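Local coordinates for protein CEP104 (Gallus gallus, PDB 5JO8) that is a centriolar protein whose TOG domain, a helical-repeat array, probably binds tubulin or microtubules, at residues Y65-V73 and M112-H121; L84-I95 and H130-L139. One frame throughout, in Å; residues are numbered along the deposited sequence.

In an array of stacked helical hairpins, each helix meets its counterpart in the next hairpin, and the two contacts here sample that principle on two layers of helices. Interaction 1 joins helix 54-69 and its following loop to helix 100-121; interaction 2 joins helix 77-94 to helix 125-142. Their segments alternate along the chain, and they meet where I113 and V118 pack on L84 and I113 and I114 on C131. Both pairs run roughly parallel and are partly buried, interaction 2 with more buried residues and nearer the chain centre. Interaction 1 grades from methionine and leucine packing into a lysine, a histidine and waters; interaction 2 has an aliphatic seam bordered by basic side chains and a stacked histidine.

Interaction 1: Y65-V73 and M112-H121; sequences YKKLMEMSV and MIITQYVPKH
M112 meets both Y65 and M69, opening a parallel helix-on-helix contact of the TOG domain's helical array, with the axes 25° apart. With CG turned opposite the backbone N (chi1 178°), the M112 chain folds twice, which sets CG against the Y65 ring, 3.6 Å from Y65 CE2, while its CE reaches L68. Its sulfur makes an oblique Met-aromatic contact with Y65, and M69 runs past it in the opposite direction, M69 SD 3.4 Å from M112 CG. I113 adds CG1 against L68 CD2. Q116 brings OE1 to the M69 methyl, and a water joins its NE2 to Y65 OH. Y117 lies crosswise to L68 in a CH-pi contact, L68 CD2 lying 4.0 Å from the centroid of the Y117 ring, over its face; H121 CD2 covers the opposite face and L80 O receives the Y117 hydroxyl. K120, stretched out beyond CG, spans to the loop after the first helix, where NZ donates to M71 O at 3.0 Å and also binds two waters, one held by L68 O and one by M69 O. The first of these waters also hydrogen-bonds H121 NE2, and H121 ND1 shares another water with V73 O, 2.8 Å from each atom.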
loop_
_atom_site.group_PDB
_atom_site.type_symbol
_atom_site.label_atom_id
_atom_site.label_comp_id
_atom_site.label_asym_id
_atom_site.label_seq_id
_atom_site.Cartn_x
_atom_site.Cartn_y
_atom_site.Cartn_z
ATOM N N TYR A 65 14.554 14.325 4.277
ATOM C CA TYR A 65 14.279 13.849 5.621
ATOM C C TYR A 65 14.847 14.830 6.646
ATOM O O TYR A 65 14.155 15.249 7.571
ATOM C CB TYR A 65 14.891 12.454 5.822
ATOM C CG TYR A 65 14.927 12.012 7.267
ATOM C CD1 TYR A 65 15.992 12.370 8.095
ATOM C CD2 TYR A 65 13.898 11.257 7.816
ATOM C CE1 TYR A 65 16.028 11.998 9.412
ATOM C CE2 TYR A 65 13.933 10.872 9.152
ATOM C CZ TYR A 65 15.009 11.246 9.935
ATOM O OH TYR A 65 15.065 10.889 11.257
ATOM N N LYS A 66 16.114 15.195 6.485
ATOM C CA LYS A 66 16.724 16.161 7.392
ATOM C C LYS A 66 16.011 17.524 7.397
ATOM O O LYS A 66 15.761 18.098 8.466
ATOM C CB LYS A 66 18.198 16.351 7.049
ATOM C CG LYS A 66 18.902 17.352 7.950
ATOM C CD LYS A 66 20.396 17.310 7.706
ATOM C CE LYS A 66 21.120 18.385 8.496
ATOM N NZ LYS A 66 21.022 18.156 9.957
ATOM N N LYS A 67 15.686 18.043 6.216
ATOM C CA LYS A 67 15.046 19.360 6.122
ATOM C C LYS A 67 13.692 19.359 6.846
ATOM O O LYS A 67 13.382 20.276 7.613
ATOM C CB LYS A 67 14.884 19.781 4.657
ATOM C CG LYS A 67 14.258 21.168 4.456
ATOM C CD LYS A 67 15.205 22.265 4.896
ATOM C CE LYS A 67 14.584 23.643 4.707
ATOM N NZ LYS A 67 14.229 23.902 3.283
ATOM N N LEU A 68 12.875 18.337 6.609
ATOM C CA LEU A 68 11.591 18.255 7.298
ATOM C C LEU A 68 11.728 18.052 8.807
ATOM O O LEU A 68 11.009 18.699 9.570
ATOM C CB LEU A 68 10.710 17.161 6.693
ATOM C CG LEU A 68 9.832 17.615 5.522
ATOM C CD1 LEU A 68 10.676 17.901 4.292
ATOM C CD2 LEU A 68 8.765 16.562 5.203
ATOM N N MET A 69 12.646 17.176 9.238
ATOM C CA MET A 69 12.838 16.899 10.662
ATOM C C MET A 69 13.268 18.150 11.434
ATOM O O MET A 69 12.937 18.311 12.609
ATOM C CB MET A 69 13.869 15.778 10.880
ATOM C CG MET A 69 13.316 14.369 10.639
ATOM S SD MET A 69 12.057 13.914 11.845
ATOM C CE MET A 69 13.051 13.794 13.337
ATOM N N GLU A 70 13.986 19.039 10.765
ATOM C CA GLU A 70 14.544 20.204 11.444
ATOM C C GLU A 70 13.674 21.458 11.343
ATOM O O GLU A 70 14.040 22.511 11.863
ATOM C CB GLU A 70 15.978 20.459 10.975
ATOM C CG GLU A 70 16.909 19.331 11.404
ATOM C CD GLU A 70 18.349 19.517 10.955
ATOM O OE1 GLU A 70 18.627 20.455 10.172
ATOM O OE2 GLU A 70 19.202 18.713 11.396
ATOM N N MET A 71 12.509 21.347 10.701
ATOM C CA MET A 71 11.586 22.483 10.637
ATOM C C MET A 71 11.063 22.827 12.024
ATOM O O MET A 71 10.525 21.970 12.727
ATOM C CB MET A 71 10.404 22.181 9.713
ATOM C CG MET A 71 10.779 21.943 8.272
ATOM S SD MET A 71 11.668 23.317 7.538
ATOM C CE MET A 71 10.509 24.657 7.803
ATOM N N SER A 72 11.227 24.090 12.409
ATOM C CA SER A 72 10.751 24.569 13.700
ATOM C C SER A 72 9.226 24.579 13.739
ATOM O O SER A 72 8.576 24.734 12.707
ATOM C CB SER A 72 11.286 25.975 13.970
ATOM O OG SER A 72 10.609 26.580 15.059
ATOM N N VAL A 73 8.662 24.411 14.933
ATOM C CA VAL A 73 7.211 24.432 15.095
ATOM C C VAL A 73 6.607 25.800 14.784
ATOM O O VAL A 73 5.405 25.911 14.564
ATOM C CB VAL A 73 6.782 23.939 16.487
ATOM C CG1 VAL A 73 7.111 22.460 16.655
ATOM C CG2 VAL A 73 7.439 24.789 17.580
ATOM N N MET A 112 8.487 8.736 8.423
ATOM C CA MET A 112 8.730 9.923 9.230
ATOM C C MET A 112 7.637 10.981 9.020
ATOM O O MET A 112 7.187 11.618 9.977
ATOM C CB MET A 112 10.105 10.509 8.898
ATOM C CG MET A 112 10.456 11.787 9.663
ATOM S SD MET A 112 9.756 13.322 9.032
ATOM C CE MET A 112 10.663 13.519 7.502
ATOM N N ILE A 113 7.225 11.194 7.776
ATOM C CA ILE A 113 6.228 12.236 7.513
ATOM C C ILE A 113 4.934 11.886 8.227
ATOM O O ILE A 113 4.328 12.728 8.899
ATOM C CB ILE A 113 6.006 12.423 6.010
ATOM C CG1 ILE A 113 7.230 13.072 5.376
ATOM C CG2 ILE A 113 4.806 13.325 5.762
ATOM C CD1 ILE A 113 7.283 12.942 3.883
ATOM N N ILE A 114 4.522 10.636 8.102
ATOM C CA ILE A 114 3.260 10.184 8.675
ATOM C C ILE A 114 3.283 10.100 10.203
ATOM O O ILE A 114 2.363 10.538 10.882
ATOM C CB ILE A 114 2.848 8.842 8.046
ATOM C CG1 ILE A 114 2.441 9.047 6.591
ATOM C CG2 ILE A 114 1.727 8.186 8.845
ATOM C CD1 ILE A 114 2.308 7.714 5.832
ATOM N N THR A 115 4.345 9.521 10.753
ATOM C CA THR A 115 4.356 9.197 12.174
ATOM C C THR A 115 4.975 10.290 13.050
ATOM O O THR A 115 4.774 10.306 14.264
ATOM C CB THR A 115 5.073 7.858 12.445
ATOM O OG1 THR A 115 6.477 7.996 12.174
ATOM C CG2 THR A 115 4.475 6.734 11.581
ATOM N N GLN A 116 5.697 11.221 12.437
ATOM C CA GLN A 116 6.377 12.251 13.216
ATOM C C GLN A 116 5.991 13.666 12.819
ATOM O O GLN A 116 5.603 14.463 13.667
ATOM C CB GLN A 116 7.895 12.098 13.114
ATOM C CG GLN A 116 8.410 10.799 13.700
ATOM C CD GLN A 116 9.926 10.720 13.676
ATOM O OE1 GLN A 116 10.609 11.509 14.326
ATOM N NE2 GLN A 116 10.454 9.790 12.908
ATOM N N TYR A 117 6.101 13.971 11.532
ATOM C CA TYR A 117 5.961 15.339 11.029
ATOM C C TYR A 117 4.531 15.863 11.135
ATOM O O TYR A 117 4.293 16.934 11.705
ATOM C CB TYR A 117 6.446 15.367 9.588
ATOM C CG TYR A 117 6.481 16.712 8.897
ATOM C CD1 TYR A 117 7.615 17.512 8.950
ATOM C CD2 TYR A 117 5.407 17.142 8.122
ATOM C CE1 TYR A 117 7.667 18.727 8.281
ATOM C CE2 TYR A 117 5.450 18.342 7.442
ATOM C CZ TYR A 117 6.580 19.135 7.531
ATOM O OH TYR A 117 6.603 20.309 6.828
ATOM N N VAL A 118 3.580 15.137 10.565
ATOM C CA VAL A 118 2.178 15.532 10.702
ATOM C C VAL A 118 1.743 15.749 12.158
ATOM O O VAL A 118 1.200 16.813 12.470
ATOM C CB VAL A 118 1.237 14.596 9.920
ATOM C CG1 VAL A 118 -0.220 14.944 10.209
ATOM C CG2 VAL A 118 1.516 14.710 8.437
ATOM N N PRO A 119 2.017 14.791 13.066
ATOM C CA PRO A 119 1.630 15.044 14.461
ATOM C C PRO A 119 2.401 16.179 15.126
ATOM O O PRO A 119 1.802 16.942 15.898
ATOM C CB PRO A 119 1.970 13.729 15.171
ATOM C CG PRO A 119 2.028 12.719 14.119
ATOM C CD PRO A 119 2.474 13.402 12.875
ATOM N N LYS A 120 3.699 16.283 14.849
ATOM C CA LYS A 120 4.528 17.352 15.423
ATOM C C LYS A 120 3.931 18.727 15.115
ATOM O O LYS A 120 3.861 19.604 15.987
ATOM C CB LYS A 120 5.966 17.283 14.884
ATOM C CG LYS A 120 6.887 18.431 15.330
ATOM C CD LYS A 120 8.285 18.260 14.736
ATOM C CE LYS A 120 9.164 19.492 14.955
ATOM N NZ LYS A 120 10.496 19.346 14.275
ATOM N N HIS A 121 3.479 18.899 13.875
ATOM C CA HIS A 121 3.027 20.197 13.383
ATOM C C HIS A 121 1.506 20.352 13.366
ATOM O O HIS A 121 0.986 21.368 12.900
ATOM C CB HIS A 121 3.608 20.459 11.989
ATOM C CG HIS A 121 5.101 20.547 11.978
ATOM N ND1 HIS A 121 5.790 21.587 12.573
ATOM C CD2 HIS A 121 6.041 19.713 11.475
ATOM C CE1 HIS A 121 7.088 21.393 12.426
ATOM N NE2 HIS A 121 7.269 20.264 11.764
HETATM O O HOH W 1 13.258 9.554 12.308
HETATM O O HOH W 2 9.578 18.451 11.761
HETATM O O HOH W 3 11.750 16.841 14.778
HETATM O O HOH W 4 4.187 23.468 13.886
#

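Interaction 2: L84-I95 and H130-L139; sequences LRAAIFLVRRAI and HCVEKTLPGL
Neighbouring helical hairpins of the array meet here, through R85, I88 and I95 of segment 84-95 and H130, K134 and T135 of segment 130-139. R85 bends at chi2 (-70°) and lays its guanidinium flat on the H130 ring, the two planes 23° apart and their centres 4.0 Å from each other. R85 CD sits over the same ring in a CH-pi contact, only 3.3 Å from H130 NE2, and K134 CG covers the opposite face, so the imidazole is sandwiched. A water in the ring plane links H130 NE2 to R85 O and probably helps to set the ring's rotation. E127 forms a salt bridge with R85 NE, which probably helps hold the stacked group in place.

Between these TOG-domain helices, which run nearly parallel at 10°, an aliphatic seam follows. C131 SG nestles between L84 and I88, 3.7 Å from I88 CD1, while the other branch of I88 points CG2 at K134 CB, 3.6 Å away. V91 CG1 touches T135 CG2. The T135 hydroxyl turns back to its own helix and donates to C131 O, leaving carbon to face the partner: I95 CD1 lies 3.6 Å from T135 CB. Along the border R92 extends over the helix backbone, its CG 3.4 Å from K134 O, and K134 CD lies over one face of the R92 guanidinium. R92 NH2 and K134 NZ, 4.1 Å apart, carry like charges and probably repel mildly. At the far end I95 CG2 presses on the backbone of G138, 3.5 Å from G138 C, and its CD1 meets L139 CG.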
loop_
_atom_site.group_PDB
_atom_site.type_symbol
_atom_site.label_atom_id
_atom_site.label_comp_id
_atom_site.label_asym_id
_atom_site.label_seq_id
_atom_site.Cartn_x
_atom_site.Cartn_y
_atom_site.Cartn_z
ATOM N N LEU A 84 5.414 19.200 2.992
ATOM C CA LEU A 84 4.943 17.821 3.031
ATOM C C LEU A 84 4.558 17.385 1.631
ATOM O O LEU A 84 4.908 16.285 1.202
ATOM C CB LEU A 84 3.744 17.666 3.970
ATOM C CG LEU A 84 3.095 16.273 4.020
ATOM C CD1 LEU A 84 2.473 16.033 5.373
ATOM C CD2 LEU A 84 2.050 16.050 2.919
ATOM N N ARG A 85 3.794 18.212 0.926
ATOM C CA ARG A 85 3.337 17.815 -0.392
ATOM C C ARG A 85 4.512 17.620 -1.346
ATOM O O ARG A 85 4.534 16.671 -2.130
ATOM C CB ARG A 85 2.340 18.837 -0.943
ATOM C CG ARG A 85 1.145 19.076 -0.031
ATOM C CD ARG A 85 0.222 17.874 0.023
ATOM N NE ARG A 85 -0.999 18.120 0.800
ATOM C CZ ARG A 85 -2.206 18.306 0.274
ATOM N NH1 ARG A 85 -2.376 18.281 -1.041
ATOM N NH2 ARG A 85 -3.248 18.515 1.068
ATOM N N ALA A 86 5.509 18.486 -1.260
ATOM C CA ALA A 86 6.679 18.362 -2.113
ATOM C C ALA A 86 7.481 17.102 -1.763
ATOM O O ALA A 86 8.012 16.426 -2.648
ATOM C CB ALA A 86 7.558 19.606 -2.001
ATOM N N ALA A 87 7.577 16.801 -0.474
ATOM C CA ALA A 87 8.299 15.606 -0.038
ATOM C C ALA A 87 7.601 14.341 -0.535
ATOM O O ALA A 87 8.260 13.412 -0.991
ATOM C CB ALA A 87 8.431 15.586 1.485
ATOM N N ILE A 88 6.271 14.326 -0.457
ATOM C CA ILE A 88 5.479 13.189 -0.920
ATOM C C ILE A 88 5.613 13.013 -2.431
ATOM O O ILE A 88 5.669 11.887 -2.927
ATOM C CB ILE A 88 4.007 13.267 -0.429
ATOM C CG1 ILE A 88 3.918 13.058 1.090
ATOM C CG2 ILE A 88 3.098 12.296 -1.177
ATOM C CD1 ILE A 88 4.343 11.656 1.604
ATOM N N PHE A 89 5.682 14.114 -3.168
ATOM C CA PHE A 89 5.947 14.065 -4.601
ATOM C C PHE A 89 7.241 13.284 -4.877
ATOM O O PHE A 89 7.285 12.406 -5.753
ATOM C CB PHE A 89 6.036 15.499 -5.179
ATOM C CG PHE A 89 6.433 15.545 -6.631
ATOM C CD1 PHE A 89 7.765 15.608 -7.002
ATOM C CD2 PHE A 89 5.467 15.513 -7.629
ATOM C CE1 PHE A 89 8.133 15.625 -8.340
ATOM C CE2 PHE A 89 5.834 15.543 -8.974
ATOM C CZ PHE A 89 7.175 15.596 -9.321
ATOM N N LEU A 90 8.293 13.587 -4.119
ATOM C CA LEU A 90 9.573 12.903 -4.295
ATOM C C LEU A 90 9.513 11.452 -3.808
ATOM O O LEU A 90 10.098 10.570 -4.431
ATOM C CB LEU A 90 10.707 13.677 -3.609
ATOM C CG LEU A 90 10.943 15.064 -4.218
ATOM C CD1 LEU A 90 12.008 15.816 -3.423
ATOM C CD2 LEU A 90 11.348 14.981 -5.690
ATOM N N VAL A 91 8.798 11.209 -2.710
ATOM C CA VAL A 91 8.592 9.851 -2.200
ATOM C C VAL A 91 7.912 8.984 -3.247
ATOM O O VAL A 91 8.312 7.838 -3.467
ATOM C CB VAL A 91 7.777 9.859 -0.899
ATOM C CG1 VAL A 91 7.317 8.444 -0.531
ATOM C CG2 VAL A 91 8.595 10.434 0.233
ATOM N N ARG A 92 6.875 9.519 -3.876
ATOM C CA ARG A 92 6.074 8.765 -4.832
ATOM C C ARG A 92 6.944 8.283 -5.992
ATOM O O ARG A 92 6.812 7.146 -6.455
ATOM C CB ARG A 92 4.930 9.642 -5.337
ATOM C CG ARG A 92 3.917 8.936 -6.228
ATOM C CD ARG A 92 2.856 9.926 -6.704
ATOM N NE ARG A 92 1.722 9.270 -7.345
ATOM C CZ ARG A 92 0.642 9.914 -7.775
ATOM N NH1 ARG A 92 -0.348 9.240 -8.345
ATOM N NH2 ARG A 92 0.553 11.231 -7.634
ATOM N N ARG A 93 7.846 9.149 -6.445
ATOM C CA ARG A 93 8.803 8.789 -7.489
ATOM C C ARG A 93 9.755 7.694 -7.031
ATOM O O ARG A 93 10.002 6.723 -7.756
ATOM C CB ARG A 93 9.651 10.008 -7.879
ATOM C CG ARG A 93 8.904 11.114 -8.589
ATOM C CD ARG A 93 9.899 12.136 -9.156
ATOM N NE ARG A 93 10.717 11.561 -10.232
ATOM C CZ ARG A 93 11.978 11.152 -10.107
ATOM N NH1 ARG A 93 12.619 11.256 -8.946
ATOM N NH2 ARG A 93 12.611 10.641 -11.157
ATOM N N ALA A 94 10.306 7.865 -5.834
ATOM C CA ALA A 94 11.368 6.990 -5.341
ATOM C C ALA A 94 10.880 5.602 -4.912
ATOM O O ALA A 94 11.675 4.660 -4.810
ATOM C CB ALA A 94 12.127 7.669 -4.221
ATOM N N ILE A 95 9.576 5.478 -4.685
ATOM C CA ILE A 95 8.960 4.185 -4.390
ATOM C C ILE A 95 9.130 3.246 -5.578
ATOM O O ILE A 95 9.159 2.025 -5.402
ATOM C CB ILE A 95 7.491 4.361 -3.930
ATOM C CG1 ILE A 95 7.462 4.738 -2.454
ATOM C CG2 ILE A 95 6.667 3.090 -4.140
ATOM C CD1 ILE A 95 6.109 5.265 -1.979
ATOM N N HIS A 130 -3.548 12.167 2.499
ATOM C CA HIS A 130 -2.814 12.479 1.280
ATOM C C HIS A 130 -1.540 11.621 1.174
ATOM O O HIS A 130 -1.248 11.063 0.108
ATOM C CB HIS A 130 -2.452 13.965 1.256
ATOM C CG HIS A 130 -1.581 14.356 0.103
ATOM N ND1 HIS A 130 -2.096 14.738 -1.119
ATOM C CD2 HIS A 130 -0.234 14.430 -0.014
ATOM C CE1 HIS A 130 -1.101 15.038 -1.935
ATOM N NE2 HIS A 130 0.040 14.852 -1.291
ATOM N N CYS A 131 -0.793 11.502 2.271
ATOM C CA CYS A 131 0.453 10.721 2.245
ATOM C C CYS A 131 0.196 9.276 1.854
ATOM O O CYS A 131 0.934 8.705 1.041
ATOM C CB CYS A 131 1.152 10.721 3.603
ATOM S SG CYS A 131 1.764 12.352 4.114
ATOM N N VAL A 132 -0.820 8.685 2.465
ATOM C CA VAL A 132 -1.150 7.282 2.200
ATOM C C VAL A 132 -1.685 7.123 0.776
ATOM O O VAL A 132 -1.240 6.246 0.037
ATOM C CB VAL A 132 -2.138 6.711 3.234
ATOM C CG1 VAL A 132 -2.491 5.261 2.884
ATOM C CG2 VAL A 132 -1.545 6.780 4.632
ATOM N N GLU A 133 -2.622 7.971 0.367
ATOM C CA GLU A 133 -3.238 7.820 -0.951
ATOM C C GLU A 133 -2.239 7.990 -2.090
ATOM O O GLU A 133 -2.359 7.336 -3.120
ATOM C CB GLU A 133 -4.392 8.808 -1.132
ATOM C CG GLU A 133 -5.584 8.579 -0.210
ATOM C CD GLU A 133 -6.394 7.333 -0.567
ATOM O OE1 GLU A 133 -6.121 6.711 -1.612
ATOM O OE2 GLU A 133 -7.315 6.985 0.199
ATOM N N LYS A 134 -1.246 8.853 -1.906
ATOM C CA LYS A 134 -0.283 9.117 -2.968
ATOM C C LYS A 134 0.800 8.050 -3.083
ATOM O O LYS A 134 1.499 7.986 -4.094
ATOM C CB LYS A 134 0.368 10.496 -2.789
ATOM C CG LYS A 134 -0.585 11.670 -2.982
ATOM C CD LYS A 134 -1.190 11.649 -4.373
ATOM C CE LYS A 134 -2.247 12.735 -4.516
ATOM N NZ LYS A 134 -2.885 12.729 -5.864
ATOM N N THR A 135 0.964 7.239 -2.043
ATOM C CA THR A 135 2.064 6.280 -2.008
ATOM C C THR A 135 1.636 4.813 -2.030
ATOM O O THR A 135 2.363 3.964 -2.551
ATOM C CB THR A 135 2.975 6.512 -0.786
ATOM O OG1 THR A 135 2.227 6.314 0.420
ATOM C CG2 THR A 135 3.527 7.931 -0.814
ATOM N N LEU A 136 0.480 4.511 -1.460
ATOM C CA LEU A 136 0.036 3.117 -1.399
ATOM C C LEU A 136 -0.034 2.426 -2.766
ATOM O O LEU A 136 0.382 1.268 -2.875
ATOM C CB LEU A 136 -1.293 3.004 -0.643
ATOM C CG LEU A 136 -1.805 1.581 -0.381
ATOM C CD1 LEU A 136 -0.761 0.712 0.336
ATOM C CD2 LEU A 136 -3.087 1.670 0.431
ATOM N N PRO A 137 -0.536 3.103 -3.813
ATOM C CA PRO A 137 -0.569 2.397 -5.105
ATOM C C PRO A 137 0.816 1.989 -5.596
ATOM O O PRO A 137 1.007 0.868 -6.084
ATOM C CB PRO A 137 -1.187 3.425 -6.044
ATOM C CG PRO A 137 -2.064 4.246 -5.146
ATOM C CD PRO A 137 -1.267 4.382 -3.880
ATOM N N GLY A 138 1.794 2.872 -5.439
ATOM C CA GLY A 138 3.149 2.538 -5.814
ATOM C C GLY A 138 3.745 1.434 -4.960
ATOM O O GLY A 138 4.482 0.572 -5.459
ATOM N N LEU A 139 3.452 1.455 -3.663
ATOM C CA LEU A 139 3.962 0.421 -2.762
ATOM C C LEU A 139 3.373 -0.922 -3.163
ATOM O O LEU A 139 4.081 -1.939 -3.202
ATOM C CB LEU A 139 3.604 0.739 -1.315
ATOM C CG LEU A 139 4.360 1.925 -0.721
ATOM C CD1 LEU A 139 3.673 2.380 0.542
ATOM C CD2 LEU A 139 5.811 1.528 -0.432
HETATM O O HOH W 5 2.270 15.366 -2.986
#